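Local atomic coordinates of peptidoglycan synthetase penicillin-binding protein 3 (Bifidobacterium adolescentis, PDB entry 4YE5), a protein that probably binds penicillin and is thought to act as a transpeptidase that cross-links peptidoglycan at the cell membrane. Residues V406-L411 with T520-D525; G33-T38 with K179-R184. One frame throughout, in Å; residues are numbered along the deposited sequence.

Interaction 1: residues V406-L411 with T520-D525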
loop_
_atom_site.group_PDB
_atom_site.type_symbol
_atom_site.label_atom_id
_atom_site.label_comp_id
_atom_site.label_asym_id
_atom_site.label_seq_id
_atom_site.Cartn_x
_atom_site.Cartn_y
_atom_site.Cartn_z
ATOM N N VAL A 406 -15.716 -2.750 8.175
ATOM C CA VAL A 406 -14.369 -2.211 8.278
ATOM C C VAL A 406 -13.476 -2.848 7.212
ATOM O O VAL A 406 -13.801 -3.915 6.699
ATOM C CB VAL A 406 -13.767 -2.565 9.644
ATOM C CG1 VAL A 406 -14.706 -2.116 10.768
ATOM C CG2 VAL A 406 -13.518 -4.090 9.739
ATOM N N ASN A 407 -12.354 -2.208 6.877
ATOM C CA ASN A 407 -11.306 -2.943 6.167
ATOM C C ASN A 407 -10.242 -3.371 7.162
ATOM O O ASN A 407 -10.303 -2.996 8.348
ATOM C CB ASN A 407 -10.720 -2.159 4.975
ATOM C CG ASN A 407 -10.231 -0.789 5.359
ATOM O OD1 ASN A 407 -9.478 -0.628 6.325
ATOM N ND2 ASN A 407 -10.669 0.221 4.612
ATOM N N VAL A 408 -9.282 -4.167 6.706
ATOM C CA VAL A 408 -8.289 -4.686 7.627
ATOM C C VAL A 408 -7.428 -3.586 8.256
ATOM O O VAL A 408 -6.998 -3.720 9.411
ATOM C CB VAL A 408 -7.427 -5.828 6.972
ATOM C CG1 VAL A 408 -6.414 -5.272 5.973
ATOM C CG2 VAL A 408 -6.708 -6.655 8.059
HETATM N N MSE A 409 -7.192 -2.487 7.528
HETATM C CA MSE A 409 -6.359 -1.404 8.059
HETATM C C MSE A 409 -7.076 -0.680 9.208
HETATM O O MSE A 409 -6.471 -0.318 10.224
HETATM C CB MSE A 409 -5.984 -0.384 6.966
HETATM C CG MSE A 409 -5.129 -0.942 5.829
HETATM SE SE MSE A 409 -6.207 -1.765 4.422
HETATM C CE MSE A 409 -6.942 -0.169 3.543
ATOM N N GLN A 410 -8.366 -0.432 9.024
ATOM C CA GLN A 410 -9.165 0.226 10.056
ATOM C C GLN A 410 -9.281 -0.650 11.310
ATOM O O GLN A 410 -9.159 -0.167 12.435
ATOM C CB GLN A 410 -10.567 0.501 9.525
ATOM C CG GLN A 410 -10.617 1.593 8.463
ATOM C CD GLN A 410 -12.000 1.704 7.867
ATOM O OE1 GLN A 410 -12.656 0.683 7.643
ATOM N NE2 GLN A 410 -12.464 2.937 7.621
ATOM N N LEU A 411 -9.518 -1.939 11.115
ATOM C CA LEU A 411 -9.635 -2.849 12.251
ATOM C C LEU A 411 -8.314 -2.885 13.029
ATOM O O LEU A 411 -8.283 -2.839 14.254
ATOM C CB LEU A 411 -9.979 -4.255 11.747
ATOM C CG LEU A 411 -10.219 -5.289 12.847
ATOM C CD1 LEU A 411 -11.269 -4.766 13.787
ATOM C CD2 LEU A 411 -10.648 -6.621 12.230
ATOM N N THR A 520 -3.109 -8.698 12.166
ATOM C CA THR A 520 -4.492 -9.062 11.947
ATOM C C THR A 520 -4.590 -9.981 10.742
ATOM O O THR A 520 -3.945 -9.741 9.726
ATOM C CB THR A 520 -5.348 -7.809 11.705
ATOM O OG1 THR A 520 -5.240 -6.931 12.834
ATOM C CG2 THR A 520 -6.820 -8.194 11.509
ATOM N N VAL A 521 -5.398 -11.028 10.854
ATOM C CA VAL A 521 -5.614 -11.967 9.757
ATOM C C VAL A 521 -7.116 -12.141 9.525
ATOM O O VAL A 521 -7.885 -12.231 10.483
ATOM C CB VAL A 521 -4.961 -13.338 10.050
ATOM C CG1 VAL A 521 -5.412 -14.411 9.003
ATOM C CG2 VAL A 521 -3.440 -13.213 10.027
ATOM N N VAL A 522 -7.529 -12.155 8.260
ATOM C CA VAL A 522 -8.917 -12.438 7.890
ATOM C C VAL A 522 -8.930 -13.509 6.811
ATOM O O VAL A 522 -8.266 -13.349 5.786
ATOM C CB VAL A 522 -9.619 -11.162 7.341
ATOM C CG1 VAL A 522 -11.085 -11.446 7.076
ATOM C CG2 VAL A 522 -9.452 -9.992 8.340
ATOM N N LEU A 523 -9.672 -14.594 7.036
ATOM C CA LEU A 523 -9.775 -15.692 6.066
ATOM C C LEU A 523 -11.228 -15.912 5.720
ATOM O O LEU A 523 -12.084 -15.911 6.606
ATOM C CB LEU A 523 -9.224 -17.011 6.667
ATOM C CG LEU A 523 -7.827 -16.946 7.290
ATOM C CD1 LEU A 523 -7.513 -18.299 7.958
ATOM C CD2 LEU A 523 -6.758 -16.622 6.235
ATOM N N LYS A 524 -11.510 -16.118 4.439
ATOM C CA LYS A 524 -12.871 -16.406 4.000
ATOM C C LYS A 524 -13.087 -17.899 3.844
ATOM O O LYS A 524 -12.321 -18.571 3.164
ATOM C CB LYS A 524 -13.208 -15.698 2.684
ATOM C CG LYS A 524 -14.676 -15.957 2.232
ATOM C CD LYS A 524 -15.083 -15.077 1.031
ATOM C CE LYS A 524 -16.482 -15.500 0.526
ATOM N NZ LYS A 524 -17.098 -14.477 -0.400
ATOM N N ASP A 525 -14.126 -18.403 4.501
ATOM C CA ASP A 525 -14.482 -19.813 4.450
ATOM C C ASP A 525 -13.319 -20.791 4.702
ATOM O O ASP A 525 -13.101 -21.706 3.897
ATOM C CB ASP A 525 -15.142 -20.116 3.099
ATOM C CG ASP A 525 -16.528 -19.481 2.973
ATOM O OD1 ASP A 525 -17.217 -19.334 4.006
ATOM O OD2 ASP A 525 -16.935 -19.139 1.839
#
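Val408, in the first turn of helix 408-419, meets Thr520 of strand 517-524 methyl to methyl, and this is the tight spot of the contact: Val408 CG2 lies 3.8 Å from Thr520 CG2. Both methyls stand anti to their own backbone N, and the two side chains slide past one another in opposite directions. Farther out the packing slackens. Val408 CG2 is 4.3 Å from Val522 CG2, and Leu411 CD2, one turn on, is 4.2 Å from Thr520 CG2. No hydrogen bond crosses between the segments. The looser side is still buried, not open to solvent, and other parts of the chain close round it. The Thr520 hydroxyl also ties the strand to helix 408-419, through a hydrogen bond with the hydroxyl of Thr412, and pairs with that of Ser507 as well. Away from the strand, a capping box starts the helix: Gln410 N gives a bond of 2.9 Å to Asn407 OD1, and Asn407 N one of 3.0 Å to Gln410 OE1. Helix 408-419 thus rests on one face of the antiparallel sheet of the transpeptidase domain, where Asp505 of strand 501-510 also touches Leu411, while helix 535-549 packs against Val521 on the opposite face.

Interaction 2: residues G33-T38 with K179-R184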
loop_
_atom_site.group_PDB
_atom_site.type_symbol
_atom_site.label_atom_id
_atom_site.label_comp_id
_atom_site.label_asym_id
_atom_site.label_seq_id
_atom_site.Cartn_x
_atom_site.Cartn_y
_atom_site.Cartn_z
ATOM N N GLY A 33 11.328 7.745 -10.798
ATOM C CA GLY A 33 12.002 7.361 -9.572
ATOM C C GLY A 33 11.777 5.911 -9.169
ATOM O O GLY A 33 10.940 5.211 -9.739
ATOM N N LYS A 34 12.557 5.452 -8.200
ATOM C CA LYS A 34 12.440 4.081 -7.714
ATOM C C LYS A 34 11.437 3.963 -6.563
ATOM O O LYS A 34 11.089 4.953 -5.902
ATOM C CB LYS A 34 13.796 3.536 -7.231
ATOM C CG LYS A 34 14.994 3.776 -8.148
ATOM C CD LYS A 34 16.227 3.052 -7.593
ATOM C CE LYS A 34 17.516 3.866 -7.745
ATOM N NZ LYS A 34 17.748 4.399 -9.120
ATOM N N ILE A 35 10.979 2.741 -6.339
ATOM C CA ILE A 35 10.273 2.399 -5.110
ATOM C C ILE A 35 11.149 1.413 -4.355
ATOM O O ILE A 35 11.662 0.452 -4.938
ATOM C CB ILE A 35 8.898 1.769 -5.379
ATOM C CG1 ILE A 35 7.999 2.765 -6.124
ATOM C CG2 ILE A 35 8.242 1.339 -4.024
ATOM C CD1 ILE A 35 6.783 2.139 -6.818
HETATM N N MSE A 36 11.336 1.667 -3.065
HETATM C CA MSE A 36 12.207 0.847 -2.232
HETATM C C MSE A 36 11.488 0.430 -0.962
HETATM O O MSE A 36 10.544 1.094 -0.549
HETATM C CB MSE A 36 13.456 1.655 -1.860
HETATM C CG MSE A 36 14.352 1.944 -3.058
HETATM SE SE MSE A 36 15.766 3.185 -2.577
HETATM C CE MSE A 36 14.689 4.754 -2.152
ATOM N N ASP A 37 11.925 -0.662 -0.337
ATOM C CA ASP A 37 11.317 -1.054 0.933
ATOM C C ASP A 37 11.975 -0.225 2.037
ATOM O O ASP A 37 12.866 0.603 1.769
ATOM C CB ASP A 37 11.405 -2.586 1.186
ATOM C CG ASP A 37 12.700 -3.035 1.911
ATOM O OD1 ASP A 37 13.730 -2.326 1.877
ATOM O OD2 ASP A 37 12.680 -4.133 2.533
ATOM N N THR A 38 11.560 -0.478 3.270
ATOM C CA THR A 38 12.008 0.287 4.424
ATOM C C THR A 38 13.536 0.323 4.604
ATOM O O THR A 38 14.056 1.256 5.198
ATOM C CB THR A 38 11.320 -0.210 5.715
ATOM O OG1 THR A 38 11.443 0.776 6.746
ATOM C CG2 THR A 38 11.928 -1.527 6.183
ATOM N N LYS A 179 2.956 11.417 -8.749
ATOM C CA LYS A 179 3.459 12.781 -8.887
ATOM C C LYS A 179 4.931 12.824 -8.501
ATOM O O LYS A 179 5.776 13.270 -9.285
ATOM C CB LYS A 179 2.644 13.762 -8.042
ATOM C CG LYS A 179 2.946 15.247 -8.336
ATOM C CD LYS A 179 1.873 16.139 -7.698
ATOM C CE LYS A 179 2.312 17.596 -7.585
ATOM N NZ LYS A 179 2.576 18.213 -8.912
ATOM N N THR A 180 5.224 12.318 -7.306
ATOM C CA THR A 180 6.584 12.214 -6.792
ATOM C C THR A 180 7.489 11.400 -7.712
ATOM O O THR A 180 8.602 11.830 -8.037
ATOM C CB THR A 180 6.578 11.567 -5.370
ATOM O OG1 THR A 180 5.832 12.397 -4.478
ATOM C CG2 THR A 180 7.973 11.425 -4.823
ATOM N N LEU A 181 7.021 10.221 -8.126
ATOM C CA LEU A 181 7.823 9.331 -8.987
ATOM C C LEU A 181 8.063 9.845 -10.428
ATOM O O LEU A 181 9.062 9.502 -11.054
ATOM C CB LEU A 181 7.177 7.941 -9.052
ATOM C CG LEU A 181 7.121 7.146 -7.733
ATOM C CD1 LEU A 181 6.131 5.970 -7.843
ATOM C CD2 LEU A 181 8.533 6.658 -7.371
ATOM N N THR A 182 7.127 10.620 -10.962
ATOM C CA THR A 182 7.197 11.039 -12.368
ATOM C C THR A 182 8.249 12.123 -12.625
ATOM O O THR A 182 8.953 12.087 -13.634
ATOM C CB THR A 182 5.822 11.522 -12.887
ATOM O OG1 THR A 182 4.941 10.403 -12.974
ATOM C CG2 THR A 182 5.938 12.164 -14.292
ATOM N N GLY A 183 8.361 13.073 -11.705
ATOM C CA GLY A 183 9.236 14.220 -11.911
ATOM C C GLY A 183 8.600 15.199 -12.884
ATOM O O GLY A 183 7.376 15.218 -13.047
ATOM N N ARG A 184 9.419 16.019 -13.542
ATOM C CA ARG A 184 8.889 17.022 -14.463
ATOM C C ARG A 184 9.736 17.076 -15.726
ATOM O O ARG A 184 10.940 17.287 -15.655
ATOM C CB ARG A 184 8.864 18.406 -13.798
ATOM C CG ARG A 184 7.883 18.522 -12.616
ATOM C CD ARG A 184 7.850 19.937 -12.032
ATOM N NE ARG A 184 9.117 20.328 -11.411
ATOM C CZ ARG A 184 9.471 19.994 -10.171
ATOM N NH1 ARG A 184 10.636 20.392 -9.676
ATOM N NH2 ARG A 184 8.659 19.254 -9.423
#
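Gly33 and Leu181 bring the two backbones together, their CA atoms 4.7 Å apart, through a hydrogen bond from Gly33 N to Leu181 O that is 2.9 Å long and nearly straight at 168°. The N-H comes in the carbonyl plane, onto a lone pair of the oxygen, so the last turn of helix 178-182 is tied directly to the chain leading into strand 35-36. Leu181 supplies the side chain that bridges the two segments. Its CB points toward segment 33-38, and with CG anti to the carbonyl carbon (chi1 -65°) the two methyls reach Lys34 O and Ile35, dividing the work. CD2 lies against backbone, 3.4 Å from Lys34 O and 3.7 Å from Gly33 O. CD1 meets Ile35, at 4.0 Å from Ile35 CD1, and the two side chains cross at about a right angle. Ile35 reaches this point with its CG1 branch; its side chain also touches Ile173 and Glu174 of helix 172-176, and Val215 of strand 214-217 adds to the wall around Leu181. The arrangement is a short helix end docked on a mixed sheet, in which strand 35-36 runs between strands 42-46 and 214-217, and it joins early and late parts of the sequence assigned to the PBP dimerisation domain.

Overall arrangement
The two contacts lie in different domains, with centres about 29 Å apart and nearest atoms about 16 Å apart, and they share no helix or strand. Along the chain they come in series, interaction 2 closing before interaction 1 opens. Each sets a helix against a strand and buries a similar area, but interaction 1 is wholly buried, whereas interaction 2 is mostly so and includes the partly exposed Lys34. Their chemistry differs too. Between its own segments interaction 1 is methyl packing, though just beyond them a hydroxyl pair, Thr520 with Thr412, links the same strand and helix. Interaction 2 uses the end of a short helix and combines apolar packing with a main-chain hydrogen bond.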